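PDB 4DLL: 2-hydroxy-3-oxopropionate reductase from Polaromonas sp. JS666, which probably reduces 2-hydroxy-3-oxopropionate (tartronate semialdehyde) to glycerate with a nicotinamide cofactor. Local coordinates for residues Gln196-Ile208 and Ile264-Ala276. Sequence-based numbering, arbitrary orientation.
Sequences QLTKLANQMIVGI and IQLKDMRNALATA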
loop_
_atom_site.group_PDB
_atom_site.type_symbol
_atom_site.label_atom_id
_atom_site.label_comp_id
_atom_site.label_asym_id
_atom_site.label_seq_id
_atom_site.Cartn_x
_atom_site.Cartn_y
_atom_site.Cartn_z
ATOM N N GLN A 196 1.741 19.778 6.303
ATOM C CA GLN A 196 1.210 18.954 7.417
ATOM C C GLN A 196 -0.016 18.180 7.006
ATOM O O GLN A 196 -0.241 17.055 7.435
ATOM C CB GLN A 196 0.909 19.759 8.677
ATOM C CG GLN A 196 2.118 20.469 9.198
ATOM C CD GLN A 196 3.181 19.526 9.758
ATOM O OE1 GLN A 196 4.307 19.948 10.035
ATOM N NE2 GLN A 196 2.846 18.262 9.905
ATOM N N LEU A 197 -0.785 18.768 6.117
ATOM C CA LEU A 197 -1.990 18.111 5.685
ATOM C C LEU A 197 -1.649 16.950 4.807
ATOM O O LEU A 197 -2.342 15.940 4.854
ATOM C CB LEU A 197 -2.871 19.108 4.957
ATOM C CG LEU A 197 -4.158 18.600 4.356
ATOM C CD1 LEU A 197 -5.267 18.882 5.356
ATOM C CD2 LEU A 197 -4.362 19.317 3.026
ATOM N N THR A 198 -0.625 17.109 3.944
ATOM C CA THR A 198 -0.228 15.987 3.055
ATOM C C THR A 198 0.411 14.952 3.944
ATOM O O THR A 198 0.196 13.786 3.790
ATOM C CB THR A 198 0.706 16.456 1.909
ATOM O OG1 THR A 198 0.012 17.441 1.169
ATOM C CG2 THR A 198 1.067 15.342 0.943
ATOM N N LYS A 199 1.206 15.413 4.905
ATOM C CA LYS A 199 1.679 14.519 5.921
ATOM C C LYS A 199 0.580 13.624 6.597
ATOM O O LYS A 199 0.828 12.430 6.784
ATOM C CB LYS A 199 2.596 15.170 6.912
ATOM C CG LYS A 199 3.214 14.189 7.975
ATOM C CD LYS A 199 4.160 13.018 7.426
ATOM C CE LYS A 199 5.112 12.505 8.550
ATOM N NZ LYS A 199 5.569 11.163 8.206
ATOM N N LEU A 200 -0.617 14.142 6.853
ATOM C CA LEU A 200 -1.610 13.346 7.649
ATOM C C LEU A 200 -2.292 12.393 6.655
ATOM O O LEU A 200 -2.529 11.241 6.975
ATOM C CB LEU A 200 -2.681 14.262 8.355
ATOM C CG LEU A 200 -2.269 15.161 9.498
ATOM C CD1 LEU A 200 -3.338 16.301 9.882
ATOM C CD2 LEU A 200 -1.822 14.309 10.707
ATOM N N ALA A 201 -2.545 12.846 5.409
ATOM C CA ALA A 201 -2.910 11.909 4.360
ATOM C C ALA A 201 -1.930 10.734 4.309
ATOM O O ALA A 201 -2.349 9.607 4.238
ATOM C CB ALA A 201 -3.047 12.624 2.930
ATOM N N ASN A 202 -0.624 10.988 4.318
ATOM C CA ASN A 202 0.436 9.892 4.175
ATOM C C ASN A 202 0.376 9.000 5.440
ATOM O O ASN A 202 0.405 7.753 5.402
ATOM C CB ASN A 202 1.751 10.661 4.160
ATOM C CG ASN A 202 2.933 9.853 3.842
ATOM O OD1 ASN A 202 3.618 9.311 4.736
ATOM N ND2 ASN A 202 3.267 9.850 2.542
ATOM N N GLN A 203 0.196 9.616 6.598
ATOM C CA GLN A 203 0.055 8.727 7.815
ATOM C C GLN A 203 -1.258 7.867 7.896
ATOM O O GLN A 203 -1.232 6.694 8.284
ATOM C CB GLN A 203 0.306 9.520 9.113
ATOM C CG GLN A 203 1.693 10.107 9.266
ATOM C CD GLN A 203 2.824 9.202 8.702
ATOM O OE1 GLN A 203 3.213 9.323 7.520
ATOM N NE2 GLN A 203 3.315 8.265 9.535
HETATM N N MSE A 204 -2.395 8.433 7.562
HETATM C CA MSE A 204 -3.589 7.607 7.251
HETATM C C MSE A 204 -3.279 6.410 6.358
HETATM O O MSE A 204 -3.664 5.299 6.661
HETATM C CB MSE A 204 -4.622 8.459 6.501
HETATM C CG MSE A 204 -5.199 9.475 7.364
HETATM SE SE MSE A 204 -6.242 10.873 6.463
HETATM C CE MSE A 204 -5.418 12.222 7.535
ATOM N N ILE A 205 -2.658 6.637 5.202
ATOM C CA ILE A 205 -2.359 5.497 4.315
ATOM C C ILE A 205 -1.388 4.543 4.978
ATOM O O ILE A 205 -1.570 3.355 4.935
ATOM C CB ILE A 205 -1.768 5.936 2.920
ATOM C CG1 ILE A 205 -2.745 6.819 2.138
ATOM C CG2 ILE A 205 -1.296 4.708 2.117
ATOM C CD1 ILE A 205 -2.133 7.205 0.725
ATOM N N VAL A 206 -0.386 5.035 5.663
ATOM C CA VAL A 206 0.523 4.090 6.307
ATOM C C VAL A 206 -0.230 3.325 7.440
ATOM O O VAL A 206 -0.121 2.099 7.547
ATOM C CB VAL A 206 1.890 4.786 6.816
ATOM C CG1 VAL A 206 2.744 3.862 7.742
ATOM C CG2 VAL A 206 2.717 5.281 5.679
ATOM N N GLY A 207 -0.950 4.054 8.280
ATOM C CA GLY A 207 -1.669 3.474 9.415
ATOM C C GLY A 207 -2.705 2.447 9.012
ATOM O O GLY A 207 -2.836 1.419 9.650
ATOM N N ILE A 208 -3.438 2.694 7.941
ATOM C CA ILE A 208 -4.395 1.698 7.459
ATOM C C ILE A 208 -3.718 0.485 6.754
ATOM O O ILE A 208 -4.146 -0.655 6.949
ATOM C CB ILE A 208 -5.433 2.389 6.535
ATOM C CG1 ILE A 208 -6.225 3.481 7.297
ATOM C CG2 ILE A 208 -6.380 1.421 5.984
ATOM C CD1 ILE A 208 -6.843 4.581 6.346
ATOM N N ILE A 264 2.984 7.109 18.314
ATOM C CA ILE A 264 3.158 8.164 17.319
ATOM C C ILE A 264 2.117 7.973 16.231
ATOM O O ILE A 264 1.492 8.925 15.809
ATOM C CB ILE A 264 4.577 8.138 16.712
ATOM C CG1 ILE A 264 5.624 8.048 17.840
ATOM C CG2 ILE A 264 4.810 9.337 15.806
ATOM C CD1 ILE A 264 6.282 9.356 18.257
ATOM N N GLN A 265 1.904 6.739 15.796
ATOM C CA GLN A 265 0.893 6.485 14.758
ATOM C C GLN A 265 -0.499 6.845 15.287
ATOM O O GLN A 265 -1.299 7.403 14.527
ATOM C CB GLN A 265 0.947 5.058 14.224
ATOM C CG GLN A 265 -0.032 4.788 13.062
ATOM C CD GLN A 265 0.420 5.353 11.708
ATOM O OE1 GLN A 265 1.589 5.324 11.376
ATOM N NE2 GLN A 265 -0.508 5.822 10.927
ATOM N N LEU A 266 -0.759 6.576 16.583
ATOM C CA LEU A 266 -2.026 6.938 17.230
ATOM C C LEU A 266 -2.241 8.438 17.139
ATOM O O LEU A 266 -3.304 8.901 16.708
ATOM C CB LEU A 266 -2.053 6.518 18.689
ATOM C CG LEU A 266 -3.310 6.958 19.476
ATOM C CD1 LEU A 266 -4.649 6.316 18.967
ATOM C CD2 LEU A 266 -3.101 6.713 20.985
ATOM N N LYS A 267 -1.203 9.186 17.496
ATOM C CA LYS A 267 -1.215 10.619 17.397
ATOM C C LYS A 267 -1.463 11.023 15.942
ATOM O O LYS A 267 -2.277 11.923 15.684
ATOM C CB LYS A 267 0.115 11.182 17.975
ATOM C CG LYS A 267 0.244 12.712 18.028
ATOM C CD LYS A 267 1.752 13.233 17.940
ATOM C CE LYS A 267 2.743 12.358 17.096
ATOM N NZ LYS A 267 2.632 12.463 15.573
ATOM N N ASP A 268 -0.801 10.392 14.981
ATOM C CA ASP A 268 -1.066 10.771 13.588
ATOM C C ASP A 268 -2.541 10.563 13.289
ATOM O O ASP A 268 -3.154 11.423 12.712
ATOM C CB ASP A 268 -0.221 10.012 12.518
ATOM C CG ASP A 268 1.279 10.054 12.767
ATOM O OD1 ASP A 268 1.834 11.105 13.239
ATOM O OD2 ASP A 268 1.911 8.997 12.461
HETATM N N MSE A 269 -3.100 9.430 13.677
HETATM C CA MSE A 269 -4.558 9.187 13.486
HETATM C C MSE A 269 -5.441 10.274 14.150
HETATM O O MSE A 269 -6.322 10.804 13.510
HETATM C CB MSE A 269 -4.996 7.773 13.963
HETATM C CG MSE A 269 -4.214 6.578 13.379
HETATM SE SE MSE A 269 -4.165 6.455 11.344
HETATM C CE MSE A 269 -2.774 7.777 10.944
ATOM N N ARG A 270 -5.147 10.606 15.410
ATOM C CA ARG A 270 -5.875 11.615 16.178
ATOM C C ARG A 270 -5.786 13.002 15.547
ATOM O O ARG A 270 -6.806 13.658 15.338
ATOM C CB ARG A 270 -5.380 11.669 17.637
ATOM C CG ARG A 270 -5.400 10.349 18.390
ATOM C CD ARG A 270 -6.661 10.225 19.192
ATOM N NE ARG A 270 -6.758 9.031 20.032
ATOM C CZ ARG A 270 -6.182 8.852 21.223
ATOM N NH1 ARG A 270 -5.418 9.777 21.791
ATOM N NH2 ARG A 270 -6.387 7.722 21.855
ATOM N N ASN A 271 -4.577 13.451 15.225
ATOM C CA ASN A 271 -4.444 14.685 14.439
ATOM C C ASN A 271 -5.174 14.689 13.102
ATOM O O ASN A 271 -5.633 15.726 12.644
ATOM C CB ASN A 271 -2.981 15.040 14.214
ATOM C CG ASN A 271 -2.347 15.457 15.464
ATOM O OD1 ASN A 271 -3.011 16.023 16.301
ATOM N ND2 ASN A 271 -1.096 15.144 15.639
ATOM N N ALA A 272 -5.293 13.540 12.483
ATOM C CA ALA A 272 -5.940 13.487 11.144
ATOM C C ALA A 272 -7.440 13.630 11.366
ATOM O O ALA A 272 -8.145 14.251 10.565
ATOM C CB ALA A 272 -5.675 12.208 10.468
ATOM N N LEU A 273 -7.905 13.064 12.477
ATOM C CA LEU A 273 -9.312 13.103 12.781
ATOM C C LEU A 273 -9.767 14.486 13.284
ATOM O O LEU A 273 -10.856 14.919 12.921
ATOM C CB LEU A 273 -9.698 11.963 13.728
ATOM C CG LEU A 273 -9.716 10.552 13.161
ATOM C CD1 LEU A 273 -10.202 9.625 14.242
ATOM C CD2 LEU A 273 -10.582 10.375 11.846
ATOM N N ALA A 274 -8.908 15.185 14.028
ATOM C CA ALA A 274 -9.121 16.552 14.494
ATOM C C ALA A 274 -9.157 17.515 13.342
ATOM O O ALA A 274 -10.000 18.446 13.262
ATOM C CB ALA A 274 -8.038 16.967 15.455
ATOM N N THR A 275 -8.236 17.301 12.429
ATOM C CA THR A 275 -8.262 18.041 11.179
ATOM C C THR A 275 -9.500 17.727 10.410
ATOM O O THR A 275 -10.120 18.636 9.834
ATOM C CB THR A 275 -6.997 17.752 10.331
ATOM O OG1 THR A 275 -5.891 18.154 11.121
ATOM C CG2 THR A 275 -6.993 18.542 9.038
ATOM N N ALA A 276 -9.888 16.463 10.348
ATOM C CA ALA A 276 -11.139 16.185 9.583
ATOM C C ALA A 276 -12.380 16.938 10.166
ATOM O O ALA A 276 -13.179 17.466 9.407
ATOM C CB ALA A 276 -11.396 14.742 9.457
#
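L197 CD1 meets T275 CG2 at 4.1 Å, at one end of the buried contact where helix 194-222 crosses helix 262-278. One turn on, L200 is a knob among D268, N271, A272 and T275. With CG anti to its carbonyl carbon (chi1 -69°), its two methyls divide the hole: CD1 lies 3.4 Å from T275 OG1, while CD2 rests near D268 O and N271 CB. T275 OG1 donates back within its own helix to N271 O (2.9 Å). P128 of helix 128-140 packs on L197, L200 and T275. The segment axes come within 9.2 Å, their N-to-C directions 125° apart; both helices belong to the all-helical C-terminal domain that follows the Rossmann-type domain in this dehydrogenase family. Q203 lays CB and CG against D268, and its NE2 makes a weak 3.3 Å bond to D268 OD2, amide and carboxylate nearly perpendicular (88°). K267 NZ holds the other carboxylate oxygen in a salt bridge. Q203 O, already taking the helical bond from G207 N, also accepts Q265 NE2 at 2.9 Å, from above its carbonyl plane; M269 CE touches the same oxygen. V206, which also packs on F238 of the second subunit, brings CG1 to 4.1 Å from Q265 OE1. At G207, CA lies 3.0 Å from Q265 NE2. With an alanine at Q265, Q203 O would probably lose its second donor and a gap would open beside G207.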